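PDB 3IIB: peptidase M28 from Shewanella amazonensis SB2B, which probably acts as a zinc-dependent carboxypeptidase or dipeptidase, binding two zinc ions in each chain and working as a homodimer. Local coordinates for residues F60-K65 with I239-G244; S81-F86 with E218-L223; L106-V111 with D129-I134; D179-T184 with T403-L408; I276-A281 with I295-Y300. All blocks are in the same frame, centred on the assembly; numbering follows the deposited sequence.

The long strands 62-84 and 220-242 run antiparallel through the mixed sheet and carry contacts 1 and 2. The centres of these two contacts are 55 Å apart, on opposite sides of the chain's centre. Each has a close companion with its centre 9 Å away. Contact 5 packs helix 267-285 on strand 293-300, next to contact 1. Contact 3 extends the sheet beside contact 2. Contact 4 lies between these two ends, near the zinc site and the second subunit. Along the chain, contact 3 is nested within contact 2, and contact 2 within contact 1. Contact 5 is nested within contact 4. The paired strands thus tie two distant parts of one sheet together.

Contact 1. Residues F60-K65 with I239-G244; sequences FDRVYK and IAEVKG
A chi1 of 56° puts Tyr64 CG between its backbone N and carbonyl carbon, and this turns the ring over Ile239. Glu241 has CG anti to its carbonyl carbon (chi1 -66°) and an extended chain, which carries its carboxylate to the edge of the same ring. Ile239 CB lies over one face of the tyrosine, 4.0 Å from the Tyr64 ring centroid. Arg62 NH2 lies over the opposite face. Tyr64 OH donates to Glu241 OE2 at 2.7 Å, from above the carboxylate plane. Arg62 runs alongside Glu241 and forms a salt bridge, NH1 to OE1, at 3.1 Å. A phenylalanine at Tyr64 would probably leave Glu241 OE2 without its hydroxyl donor.

The strands are antiparallel. Asp61 and Arg62 both face Glu241, a classic beta bulge. Beside it, Lys243 N donates to Asp61 OD2 at 2.8 Å in a nearly straight bond. On the other side of the sheet, Ala240 CB sits over a face of the Phe60 ring and Val242 CG2 meets its edge. Phe60 also reaches Ala281 and Leu285 of helix 267-285.

Glu241 OE2 has a second partner, a salt bridge to Arg296 NE. Two arginines and a hydroxyl thus gather round one buried carboxylate, which would probably keep it ionised.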
# COMPACT_ATOMS: atom_id res chain seq x y z
N PHE A 60 -34.80 15.35 -2.64
CA PHE A 60 -35.58 14.48 -1.76
C PHE A 60 -36.72 15.25 -1.12
O PHE A 60 -36.66 16.46 -0.94
CB PHE A 60 -34.73 13.75 -0.72
CG PHE A 60 -33.89 12.64 -1.32
CD1 PHE A 60 -34.48 11.46 -1.71
CD2 PHE A 60 -32.56 12.81 -1.57
CE1 PHE A 60 -33.73 10.46 -2.29
CE2 PHE A 60 -31.79 11.81 -2.17
CZ PHE A 60 -32.35 10.66 -2.52
N ASP A 61 -37.78 14.53 -0.80
CA ASP A 61 -38.99 15.17 -0.28
C ASP A 61 -38.81 15.73 1.13
O ASP A 61 -39.33 16.82 1.43
CB ASP A 61 -40.14 14.20 -0.32
CG ASP A 61 -40.52 13.81 -1.75
OD1 ASP A 61 -40.86 14.73 -2.48
OD2 ASP A 61 -40.46 12.63 -2.14
N ARG A 62 -38.06 15.04 1.97
CA ARG A 62 -37.62 15.59 3.26
C ARG A 62 -36.15 15.28 3.43
O ARG A 62 -35.65 14.24 2.98
CB ARG A 62 -38.39 14.95 4.42
CG ARG A 62 -39.88 15.26 4.41
CD ARG A 62 -40.62 14.60 5.61
NE ARG A 62 -40.10 15.05 6.90
CZ ARG A 62 -40.07 14.30 8.02
NH1 ARG A 62 -40.48 13.02 8.01
NH2 ARG A 62 -39.58 14.82 9.14
N VAL A 63 -35.46 16.22 4.05
CA VAL A 63 -34.06 16.08 4.38
C VAL A 63 -33.89 16.72 5.73
O VAL A 63 -34.23 17.91 5.92
CB VAL A 63 -33.08 16.77 3.32
CG1 VAL A 63 -31.61 16.68 3.78
CG2 VAL A 63 -33.25 16.19 1.91
N TYR A 64 -33.38 15.96 6.69
CA TYR A 64 -33.26 16.46 8.07
C TYR A 64 -32.22 15.67 8.82
O TYR A 64 -31.70 14.67 8.32
CB TYR A 64 -34.61 16.43 8.77
CG TYR A 64 -35.30 15.10 8.82
CD1 TYR A 64 -36.02 14.63 7.72
CD2 TYR A 64 -35.27 14.32 9.96
CE1 TYR A 64 -36.70 13.39 7.79
CE2 TYR A 64 -35.91 13.10 10.02
CZ TYR A 64 -36.63 12.64 8.94
OH TYR A 64 -37.29 11.43 9.03
N LYS A 65 -31.93 16.12 10.02
CA LYS A 65 -30.96 15.41 10.84
C LYS A 65 -31.38 15.28 12.27
O LYS A 65 -32.17 16.10 12.77
CB LYS A 65 -29.59 16.07 10.73
CG LYS A 65 -29.51 17.48 11.27
CD LYS A 65 -28.17 18.06 10.91
CE LYS A 65 -27.76 19.15 11.82
NZ LYS A 65 -28.51 20.40 11.57
N ILE A 239 -30.91 12.24 7.36
CA ILE A 239 -32.02 11.46 6.85
C ILE A 239 -32.62 12.16 5.63
O ILE A 239 -32.81 13.41 5.61
CB ILE A 239 -33.06 11.23 7.93
CG1 ILE A 239 -32.45 10.40 9.10
CG2 ILE A 239 -34.34 10.57 7.30
CD1 ILE A 239 -33.31 10.33 10.37
N ALA A 240 -32.92 11.35 4.62
CA ALA A 240 -33.72 11.80 3.47
C ALA A 240 -34.81 10.83 3.17
O ALA A 240 -34.69 9.60 3.39
CB ALA A 240 -32.87 11.97 2.23
N GLU A 241 -35.90 11.37 2.61
CA GLU A 241 -37.05 10.55 2.29
C GLU A 241 -37.56 10.79 0.88
O GLU A 241 -37.56 11.91 0.38
CB GLU A 241 -38.18 10.79 3.31
CG GLU A 241 -37.85 10.33 4.71
CD GLU A 241 -38.86 10.68 5.78
OE1 GLU A 241 -39.92 11.27 5.46
OE2 GLU A 241 -38.59 10.34 6.95
N VAL A 242 -37.93 9.68 0.25
CA VAL A 242 -38.81 9.63 -0.89
C VAL A 242 -40.22 9.41 -0.36
O VAL A 242 -40.53 8.39 0.23
CB VAL A 242 -38.44 8.48 -1.84
CG1 VAL A 242 -39.43 8.45 -3.04
CG2 VAL A 242 -36.96 8.60 -2.32
N LYS A 243 -41.10 10.39 -0.54
CA LYS A 243 -42.41 10.35 0.05
C LYS A 243 -43.24 9.18 -0.52
O LYS A 243 -43.21 8.93 -1.73
CB LYS A 243 -43.14 11.70 -0.20
CG LYS A 243 -44.48 11.83 0.45
CD LYS A 243 -45.01 13.28 0.55
CE LYS A 243 -45.48 13.84 -0.75
NZ LYS A 243 -46.22 15.13 -0.51
N GLY A 244 -43.93 8.47 0.36
CA GLY A 244 -44.81 7.39 -0.02
C GLY A 244 -46.13 7.90 -0.49
O GLY A 244 -46.32 9.08 -0.66

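Contact 2. Residues S81-F86 with E218-L223; sequences SILSPF and EVVISL
Leu83 reaches across to Val220 and Ser222, and its side chain can be followed atom by atom. Leu83 CB stands 3.7 Å from Val220 O. With CG anti to the carbonyl carbon (chi1 -59°), the chain then leans along strand 220-223. Leu83 CG comes 3.9 Å from Ser222 N. There the branches part. Leu83 CD1 touches Val220 CG1 at 4.0 Å, and Leu83 CD2 rests at the same distance from Ser222 CB. The leucine therefore spans Val220 to Ser222. It also packs on Ser107 of the next strand, 106-113.

Leu83 is the first residue of a classic beta bulge in an antiparallel pair: it and Ser84 both face Val220. Leu83 N donates to Val220 O at 2.8 Å, and Ser84 N makes a weak second bond to the same oxygen. Val220 N returns a bond to Ser84 O. Before the bulge, Ser81 and Ser222 form a hydrogen-bonded pair, with each backbone N donating to the other's O. The register shifts by one residue between Ile82 and Ser84.

The face of Ile82 is apolar. Ile82 CG2 meets Val219 CG1 at 4.1 Å, and Ile82 CG1 meets Ile221 CG2 at 4.2 Å. Met212 of helix 203-213 packs on Ile82 as well. Past the bulge, a cis peptide bond precedes Pro85, and the chain turns toward strand 88-94. Pro85 CD meets Glu218 O at 3.5 Å. Pro85 CB lies over the centre of the Phe86 ring, which packs on Glu33 of the second subunit.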
# COMPACT_ATOMS: atom_id res chain seq x y z
N SER A 81 9.64 1.60 16.37
CA SER A 81 10.76 0.90 15.71
C SER A 81 11.20 -0.30 16.52
O SER A 81 10.88 -0.44 17.70
CB SER A 81 11.92 1.87 15.47
OG SER A 81 12.44 2.27 16.71
N ILE A 82 11.91 -1.21 15.87
CA ILE A 82 12.58 -2.29 16.59
C ILE A 82 13.94 -1.77 17.02
O ILE A 82 14.70 -1.21 16.21
CB ILE A 82 12.73 -3.49 15.68
CG1 ILE A 82 11.35 -4.10 15.39
CG2 ILE A 82 13.63 -4.50 16.33
CD1 ILE A 82 11.52 -5.15 14.21
N LEU A 83 14.24 -1.94 18.30
CA LEU A 83 15.53 -1.51 18.87
C LEU A 83 16.57 -2.61 18.85
O LEU A 83 17.77 -2.34 18.69
CB LEU A 83 15.36 -0.98 20.30
CG LEU A 83 14.42 0.22 20.50
CD1 LEU A 83 14.34 0.57 22.01
CD2 LEU A 83 14.86 1.42 19.71
N SER A 84 16.11 -3.85 18.99
CA SER A 84 16.96 -5.01 18.99
C SER A 84 16.12 -6.26 18.71
O SER A 84 14.94 -6.30 19.02
CB SER A 84 17.74 -5.14 20.31
OG SER A 84 16.86 -5.32 21.39
N PRO A 85 16.75 -7.30 18.10
CA PRO A 85 18.18 -7.48 17.76
C PRO A 85 18.74 -6.63 16.58
O PRO A 85 19.91 -6.29 16.58
CB PRO A 85 18.26 -8.95 17.42
CG PRO A 85 16.87 -9.30 16.92
CD PRO A 85 15.94 -8.45 17.67
N PHE A 86 17.89 -6.32 15.60
CA PHE A 86 18.32 -5.64 14.38
C PHE A 86 17.46 -4.39 14.25
O PHE A 86 16.25 -4.49 13.97
CB PHE A 86 18.06 -6.54 13.17
CG PHE A 86 18.59 -7.94 13.34
CD1 PHE A 86 19.96 -8.15 13.54
CD2 PHE A 86 17.74 -9.03 13.37
CE1 PHE A 86 20.44 -9.41 13.72
CE2 PHE A 86 18.24 -10.30 13.53
CZ PHE A 86 19.57 -10.49 13.72
N GLU A 218 15.09 -12.31 21.52
CA GLU A 218 14.07 -11.39 22.03
C GLU A 218 14.06 -10.08 21.23
O GLU A 218 15.11 -9.57 20.84
CB GLU A 218 14.31 -11.09 23.51
CG GLU A 218 14.08 -12.35 24.35
CD GLU A 218 14.03 -12.09 25.83
OE1 GLU A 218 14.78 -11.22 26.31
OE2 GLU A 218 13.24 -12.77 26.51
N VAL A 219 12.86 -9.56 21.01
CA VAL A 219 12.65 -8.31 20.28
C VAL A 219 12.21 -7.24 21.26
O VAL A 219 11.32 -7.46 22.13
CB VAL A 219 11.60 -8.48 19.17
CG1 VAL A 219 11.25 -7.13 18.46
CG2 VAL A 219 12.08 -9.57 18.19
N VAL A 220 12.89 -6.11 21.16
CA VAL A 220 12.60 -4.92 21.94
C VAL A 220 12.16 -3.87 20.98
O VAL A 220 12.81 -3.68 19.94
CB VAL A 220 13.90 -4.46 22.67
CG1 VAL A 220 13.67 -3.13 23.46
CG2 VAL A 220 14.45 -5.59 23.55
N ILE A 221 11.09 -3.15 21.31
CA ILE A 221 10.59 -2.08 20.45
C ILE A 221 10.53 -0.76 21.22
O ILE A 221 10.54 -0.76 22.45
CB ILE A 221 9.22 -2.42 19.81
CG1 ILE A 221 8.07 -2.43 20.83
CG2 ILE A 221 9.30 -3.77 19.07
CD1 ILE A 221 6.69 -2.51 20.15
N SER A 222 10.52 0.32 20.46
CA SER A 222 10.13 1.65 20.92
C SER A 222 8.75 1.97 20.36
O SER A 222 8.49 1.67 19.19
CB SER A 222 11.11 2.70 20.42
OG SER A 222 10.71 4.00 20.85
N LEU A 223 7.86 2.54 21.18
CA LEU A 223 6.52 2.92 20.74
C LEU A 223 6.16 4.30 21.30
O LEU A 223 6.28 4.56 22.51
CB LEU A 223 5.47 1.92 21.23
CG LEU A 223 4.01 2.15 20.84
CD1 LEU A 223 3.73 2.08 19.33
CD2 LEU A 223 3.14 1.11 21.59
O HOH W 1 16.89 -8.08 21.81

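Contact 3. Residues L106-V111 with D129-I134; sequences LSATIV and DKIAFI
Leu106 and Ile131 reach toward each other tip to tip, with Leu106 CG 4.1 Å from Ile131 CD1. The ethyl arm of Ile131 runs beside Ala108 on the way, and its CG1 lies 3.7 Å from Ala108 CB. Ile110 passes Ile131 at a slant, CG2 against CB. A chi1 of 71° swings the ethyl arm of Ile110 so that its CD1 extends to Phe133. Those two side chains lie side by side and point the same way. Ile110 CD1 comes 3.9 Å from Phe133 CD2. Ile209 of helix 203-213 packs on both.

Val111 and Lys130 meet away from this apolar row. The lysine chain is extended, and its CD touches Val111 CG2 at 3.5 Å. The aliphatic part of Lys130 thus packs on the valine, while NZ has a weak bond to a water held by Ile110 O.

Three backbone bonds join the strands. Ile131 N donates to Thr109 O at 2.9 Å. Val111 N donates to Ile131 O, and Phe133 N to Val111 O at 2.8 Å. A second water accepts from Thr109 N and donates to Asp129 O, bridging the two segments just before the direct bonds begin. The two strands are parallel neighbours, at 35° between their directions. With helix 116-120 between them in the chain, they make a beta-alpha-beta unit at one end of the mixed sheet.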
# COMPACT_ATOMS: atom_id res chain seq x y z
N LEU A 106 8.26 4.96 25.71
CA LEU A 106 8.03 3.53 25.93
C LEU A 106 8.92 2.61 25.07
O LEU A 106 8.76 2.54 23.85
CB LEU A 106 6.59 3.19 25.67
CG LEU A 106 6.09 1.78 25.95
CD1 LEU A 106 6.39 1.38 27.41
CD2 LEU A 106 4.59 1.68 25.64
N SER A 107 9.84 1.92 25.72
CA SER A 107 10.69 0.92 25.08
C SER A 107 10.59 -0.34 25.95
O SER A 107 10.70 -0.24 27.16
CB SER A 107 12.14 1.40 25.01
OG SER A 107 12.27 2.59 24.25
N ALA A 108 10.37 -1.50 25.34
CA ALA A 108 10.11 -2.72 26.10
C ALA A 108 10.32 -3.93 25.25
O ALA A 108 10.14 -3.87 24.02
CB ALA A 108 8.67 -2.74 26.63
N THR A 109 10.64 -5.04 25.91
CA THR A 109 10.66 -6.36 25.28
C THR A 109 9.24 -6.81 24.99
O THR A 109 8.33 -6.57 25.79
CB THR A 109 11.34 -7.36 26.21
OG1 THR A 109 12.67 -6.89 26.43
CG2 THR A 109 11.36 -8.78 25.64
N ILE A 110 9.03 -7.43 23.84
CA ILE A 110 7.71 -7.95 23.50
C ILE A 110 7.57 -9.43 23.83
O ILE A 110 8.57 -10.14 24.02
CB ILE A 110 7.34 -7.69 22.00
CG1 ILE A 110 8.15 -8.56 21.08
CG2 ILE A 110 7.50 -6.19 21.63
CD1 ILE A 110 7.67 -8.58 19.67
N VAL A 111 6.32 -9.88 23.95
CA VAL A 111 5.97 -11.29 24.04
C VAL A 111 4.89 -11.54 23.01
O VAL A 111 3.88 -10.86 22.99
CB VAL A 111 5.48 -11.72 25.45
CG1 VAL A 111 5.16 -13.25 25.47
CG2 VAL A 111 6.48 -11.36 26.52
N ASP A 129 6.17 -5.23 32.71
CA ASP A 129 7.24 -4.46 32.04
C ASP A 129 7.39 -4.74 30.54
O ASP A 129 8.30 -4.20 29.90
CB ASP A 129 8.59 -4.72 32.72
CG ASP A 129 8.51 -4.55 34.22
OD1 ASP A 129 8.01 -3.50 34.66
OD2 ASP A 129 8.92 -5.49 34.95
N LYS A 130 6.48 -5.53 29.96
CA LYS A 130 6.62 -5.94 28.57
C LYS A 130 5.46 -5.46 27.72
O LYS A 130 4.44 -5.01 28.21
CB LYS A 130 6.73 -7.46 28.49
CG LYS A 130 8.05 -7.98 29.11
CD LYS A 130 8.23 -9.47 28.96
CE LYS A 130 9.63 -9.89 29.33
NZ LYS A 130 9.74 -11.39 29.37
N ILE A 131 5.63 -5.58 26.42
CA ILE A 131 4.58 -5.23 25.48
C ILE A 131 4.05 -6.53 24.86
O ILE A 131 4.83 -7.33 24.36
CB ILE A 131 5.12 -4.29 24.41
CG1 ILE A 131 5.30 -2.86 25.00
CG2 ILE A 131 4.18 -4.22 23.15
CD1 ILE A 131 6.04 -1.87 24.07
N ALA A 132 2.73 -6.71 24.88
CA ALA A 132 2.13 -7.87 24.22
C ALA A 132 2.13 -7.63 22.72
O ALA A 132 1.92 -6.51 22.30
CB ALA A 132 0.68 -8.12 24.73
N PHE A 133 2.33 -8.71 21.96
CA PHE A 133 2.22 -8.70 20.49
C PHE A 133 1.28 -9.84 20.08
O PHE A 133 1.62 -11.01 20.21
CB PHE A 133 3.63 -8.80 19.86
CG PHE A 133 3.66 -9.10 18.37
CD1 PHE A 133 2.81 -8.44 17.46
CD2 PHE A 133 4.52 -10.09 17.89
CE1 PHE A 133 2.84 -8.76 16.10
CE2 PHE A 133 4.58 -10.38 16.54
CZ PHE A 133 3.72 -9.74 15.65
N ILE A 134 0.08 -9.49 19.61
CA ILE A 134 -0.83 -10.47 19.05
C ILE A 134 -0.58 -10.54 17.56
O ILE A 134 -0.68 -9.52 16.86
CB ILE A 134 -2.33 -10.10 19.27
CG1 ILE A 134 -2.69 -10.03 20.76
CG2 ILE A 134 -3.26 -11.11 18.47
CD1 ILE A 134 -4.14 -9.55 21.10
O HOH W 2 10.73 -4.87 28.81
O HOH W 3 9.87 -11.87 25.95

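Contact 4. Residues D179-T184 with T403-L408; sequences DRMAHT and TPNDTL
A type I beta turn from Thr403 to Asp406, directly after the zinc ligand His402, packs its first residues against residues 179-184 of the loop between strands 168-172 and 198-201. Its start is also an ST turn, since Asn405 N donates to Thr403 OG1 at 2.9 Å; Tyr400 O is a further partner of that hydroxyl. Thr403 has a chi1 of 73°, with OG1 tucked in over its own backbone, which leaves the methyl CG2 to meet the loop. Thr403 CG2 sits over the centre of one face of the His183 ring. The two side chains lie side by side and point the same way. With an alanine at His183, the Thr403 methyl would probably lose its cover, and Asp177 OD1, hydrogen-bonded to His183 NE2, its imidazole partner.

Met181, present as selenomethionine, bends along the turn. Its SE comes 3.8 Å from Asn405 CB, and its CE 4.0 Å from Pro404 CG.

Within one chain no direct hydrogen bond joins the two segments. A water bridges them instead, donating to Asp179 OD2 at 2.8 Å and accepting from Asn405 ND2 at 2.9 Å. Asp179 OD1 binds Asn405 ND2 of the second subunit, while Asn405 OD1 binds Lys410 NZ of its own chain and Arg180 N of the second subunit. The amide of Asn405 is thus gripped from both chains. Thr184 O, at the end of this segment, is hydrogen-bonded to His402 ND1. The same loop therefore holds a zinc ligand and meets the partner chain, consistent with activity that depends on the dimer.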
# COMPACT_ATOMS: atom_id res chain seq x y z
N ASP A 179 0.53 -5.07 2.47
CA ASP A 179 1.03 -3.72 2.27
C ASP A 179 1.53 -3.11 3.58
O ASP A 179 1.14 -3.53 4.68
CB ASP A 179 -0.06 -2.85 1.70
CG ASP A 179 -0.46 -3.24 0.32
OD1 ASP A 179 0.44 -3.54 -0.52
OD2 ASP A 179 -1.69 -3.28 0.06
N ARG A 180 2.40 -2.11 3.43
CA ARG A 180 2.99 -1.40 4.55
C ARG A 180 1.98 -0.35 5.03
O ARG A 180 2.25 0.86 5.02
CB ARG A 180 4.32 -0.80 4.16
CG ARG A 180 5.17 -0.45 5.35
CD ARG A 180 6.00 -1.64 5.76
NE ARG A 180 6.78 -1.36 6.97
CZ ARG A 180 7.92 -0.68 6.99
NH1 ARG A 180 8.46 -0.19 5.88
NH2 ARG A 180 8.54 -0.51 8.15
N MSE A 181 0.83 -0.85 5.49
CA MSE A 181 -0.29 -0.04 5.91
C MSE A 181 -0.70 -0.59 7.29
O MSE A 181 -0.93 -1.80 7.44
CB MSE A 181 -1.47 -0.21 4.94
CG MSE A 181 -1.18 0.25 3.53
SE MSE A 181 -1.38 2.13 3.33
CE MSE A 181 -0.03 3.00 4.32
N ALA A 182 -0.83 0.33 8.26
CA ALA A 182 -1.32 -0.01 9.58
C ALA A 182 -2.83 0.26 9.64
O ALA A 182 -3.31 1.34 9.21
CB ALA A 182 -0.53 0.71 10.68
N HIS A 183 -3.57 -0.74 10.12
CA HIS A 183 -5.03 -0.67 10.17
C HIS A 183 -5.44 -0.24 11.58
O HIS A 183 -5.06 -0.87 12.58
CB HIS A 183 -5.68 -2.02 9.90
CG HIS A 183 -5.44 -2.60 8.54
ND1 HIS A 183 -6.48 -2.99 7.71
CD2 HIS A 183 -4.30 -2.92 7.89
CE1 HIS A 183 -5.99 -3.54 6.63
NE2 HIS A 183 -4.66 -3.50 6.70
N THR A 184 -6.21 0.85 11.66
CA THR A 184 -6.79 1.31 12.92
C THR A 184 -8.17 0.69 13.13
O THR A 184 -8.53 -0.28 12.46
CB THR A 184 -6.81 2.88 12.98
OG1 THR A 184 -7.02 3.30 14.34
CG2 THR A 184 -7.80 3.55 11.94
N THR A 403 -7.34 1.60 6.70
CA THR A 403 -5.99 2.06 6.37
C THR A 403 -5.97 3.42 5.71
O THR A 403 -7.02 3.89 5.21
CB THR A 403 -5.28 1.09 5.39
OG1 THR A 403 -5.87 1.23 4.08
CG2 THR A 403 -5.37 -0.37 5.92
N PRO A 404 -4.78 4.03 5.60
CA PRO A 404 -4.65 5.20 4.72
C PRO A 404 -4.91 4.93 3.24
O PRO A 404 -4.98 5.87 2.47
CB PRO A 404 -3.20 5.67 4.93
CG PRO A 404 -2.79 5.05 6.29
CD PRO A 404 -3.53 3.77 6.37
N ASN A 405 -4.97 3.65 2.87
CA ASN A 405 -5.22 3.23 1.52
C ASN A 405 -6.70 3.12 1.19
O ASN A 405 -7.04 2.77 0.07
CB ASN A 405 -4.52 1.89 1.29
CG ASN A 405 -3.88 1.78 -0.07
OD1 ASN A 405 -3.74 2.75 -0.82
ND2 ASN A 405 -3.46 0.54 -0.40
N ASP A 406 -7.60 3.44 2.13
CA ASP A 406 -9.05 3.48 1.84
C ASP A 406 -9.41 4.77 1.10
O ASP A 406 -9.85 5.77 1.71
CB ASP A 406 -9.89 3.30 3.09
CG ASP A 406 -11.36 3.26 2.77
OD1 ASP A 406 -11.65 3.26 1.55
OD2 ASP A 406 -12.22 3.20 3.69
N THR A 407 -9.18 4.72 -0.21
CA THR A 407 -9.27 5.89 -1.08
C THR A 407 -10.16 5.58 -2.28
O THR A 407 -10.43 4.42 -2.59
CB THR A 407 -7.86 6.37 -1.55
OG1 THR A 407 -7.19 5.33 -2.23
CG2 THR A 407 -6.99 6.84 -0.37
N LEU A 408 -10.54 6.63 -2.99
CA LEU A 408 -11.58 6.54 -4.02
C LEU A 408 -11.23 5.53 -5.09
O LEU A 408 -12.10 4.83 -5.63
CB LEU A 408 -11.81 7.93 -4.63
CG LEU A 408 -12.80 8.05 -5.81
CD1 LEU A 408 -14.22 7.71 -5.41
CD2 LEU A 408 -12.69 9.45 -6.41
O HOH W 4 -3.47 -1.67 1.42

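Contact 5. Residues I276-A281 with I295-Y300; sequences IVTAAA and IRVVLY
No flat group lies where Val297 and Leu299 meet Val277, Thr278 and Ala281. The contact belongs to the beta-alpha-beta unit of strand 247-257, helix 267-285 and strand 293-300. The one ring of the two segments, Tyr300, takes no part in the packing; one of its faces has Val298 CG1 over the centre, 3.5 Å above the plane. Val298 points away from the helix and packs on Leu253 of strand 247-257.

The helix lies against the sheet, nearly antiparallel to strand 293-300, with the local axes 8.8 Å apart at closest approach. Both segments are buried, and branched aliphatic side chains fill most of the interface.

Val277 CG1 is anti to the carbonyl carbon (chi1 -58°), and the other methyl, CG2, is turned toward the strand. Val277 CG2 meets two partners there, Val297 CG1 at 3.9 Å and Leu299 CD2 at 4.1 Å. Val277 and Leu299 slide past each other in opposite directions. Thr278 comes in at about a right angle to Val297, with its OG1 4.1 Å from Val297 CG1. That hydroxyl is bonded to Val274 O of its own helix, so its polar need is met away from the valine. Leu55 of helix 42-57 packs on both Thr278 and Leu299.

Val297 spreads its two methyls along the helix. CG1 goes to Val277 and Thr278. Val297 CG2 goes one turn on, to Ala281 CB, a tight carbon pair at 3.4 Å.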
# COMPACT_ATOMS: atom_id res chain seq x y z
N ILE A 276 -24.26 4.29 -2.54
CA ILE A 276 -25.13 3.22 -3.03
C ILE A 276 -26.56 3.51 -2.64
O ILE A 276 -27.46 3.53 -3.50
CB ILE A 276 -24.66 1.86 -2.49
CG1 ILE A 276 -23.42 1.41 -3.24
CG2 ILE A 276 -25.78 0.79 -2.60
CD1 ILE A 276 -22.55 0.37 -2.48
N VAL A 277 -26.80 3.75 -1.34
CA VAL A 277 -28.20 3.96 -0.88
C VAL A 277 -28.78 5.30 -1.35
O VAL A 277 -29.97 5.36 -1.76
CB VAL A 277 -28.41 3.73 0.63
CG1 VAL A 277 -27.97 2.28 1.03
CG2 VAL A 277 -27.70 4.79 1.51
N THR A 278 -27.96 6.34 -1.40
CA THR A 278 -28.42 7.67 -1.89
C THR A 278 -28.76 7.63 -3.38
O THR A 278 -29.83 8.10 -3.79
CB THR A 278 -27.42 8.77 -1.61
OG1 THR A 278 -27.15 8.80 -0.20
CG2 THR A 278 -27.97 10.16 -2.03
N ALA A 279 -27.86 7.08 -4.19
CA ALA A 279 -28.13 6.95 -5.63
C ALA A 279 -29.35 6.06 -5.90
O ALA A 279 -30.18 6.41 -6.75
CB ALA A 279 -26.89 6.41 -6.40
N ALA A 280 -29.46 4.93 -5.21
CA ALA A 280 -30.63 4.03 -5.37
C ALA A 280 -31.93 4.78 -5.09
O ALA A 280 -32.89 4.69 -5.86
CB ALA A 280 -30.50 2.79 -4.47
N ALA A 281 -31.96 5.54 -4.00
CA ALA A 281 -33.13 6.34 -3.65
C ALA A 281 -33.41 7.44 -4.72
O ALA A 281 -34.57 7.69 -5.06
CB ALA A 281 -32.99 6.93 -2.22
N ILE A 295 -39.74 5.70 1.51
CA ILE A 295 -38.37 5.17 1.53
C ILE A 295 -37.49 6.16 2.26
O ILE A 295 -37.39 7.32 1.87
CB ILE A 295 -37.85 4.91 0.12
CG1 ILE A 295 -38.69 3.80 -0.53
CG2 ILE A 295 -36.34 4.56 0.11
CD1 ILE A 295 -38.59 3.73 -2.11
N ARG A 296 -36.84 5.69 3.30
CA ARG A 296 -36.04 6.55 4.15
C ARG A 296 -34.56 6.14 4.03
O ARG A 296 -34.19 5.00 4.35
CB ARG A 296 -36.53 6.48 5.60
CG ARG A 296 -35.71 7.38 6.54
CD ARG A 296 -36.20 7.35 7.97
NE ARG A 296 -37.51 7.99 8.07
CZ ARG A 296 -38.34 7.86 9.11
NH1 ARG A 296 -38.04 7.07 10.15
NH2 ARG A 296 -39.49 8.51 9.10
N VAL A 297 -33.72 7.09 3.55
CA VAL A 297 -32.28 6.92 3.52
C VAL A 297 -31.76 7.41 4.86
O VAL A 297 -32.03 8.54 5.25
CB VAL A 297 -31.62 7.71 2.37
CG1 VAL A 297 -30.08 7.69 2.48
CG2 VAL A 297 -32.03 7.12 1.01
N VAL A 298 -31.04 6.56 5.59
CA VAL A 298 -30.45 7.00 6.85
C VAL A 298 -28.94 6.87 6.74
O VAL A 298 -28.43 5.77 6.47
CB VAL A 298 -30.96 6.21 8.09
CG1 VAL A 298 -30.34 6.78 9.34
CG2 VAL A 298 -32.45 6.24 8.13
N LEU A 299 -28.25 7.99 6.94
CA LEU A 299 -26.81 8.03 6.91
C LEU A 299 -26.36 8.18 8.35
O LEU A 299 -26.47 9.27 8.93
CB LEU A 299 -26.29 9.14 6.00
CG LEU A 299 -26.84 9.20 4.59
CD1 LEU A 299 -26.20 10.34 3.76
CD2 LEU A 299 -26.55 7.85 3.92
N TYR A 300 -25.97 7.07 8.94
CA TYR A 300 -25.78 7.01 10.38
C TYR A 300 -24.47 7.62 10.81
O TYR A 300 -23.45 7.49 10.14
CB TYR A 300 -25.82 5.54 10.90
CG TYR A 300 -27.17 4.85 10.84
CD1 TYR A 300 -28.08 5.03 11.85
CD2 TYR A 300 -27.51 4.00 9.80
CE1 TYR A 300 -29.32 4.37 11.84
CE2 TYR A 300 -28.75 3.37 9.77
CZ TYR A 300 -29.63 3.54 10.80
OH TYR A 300 -30.83 2.87 10.80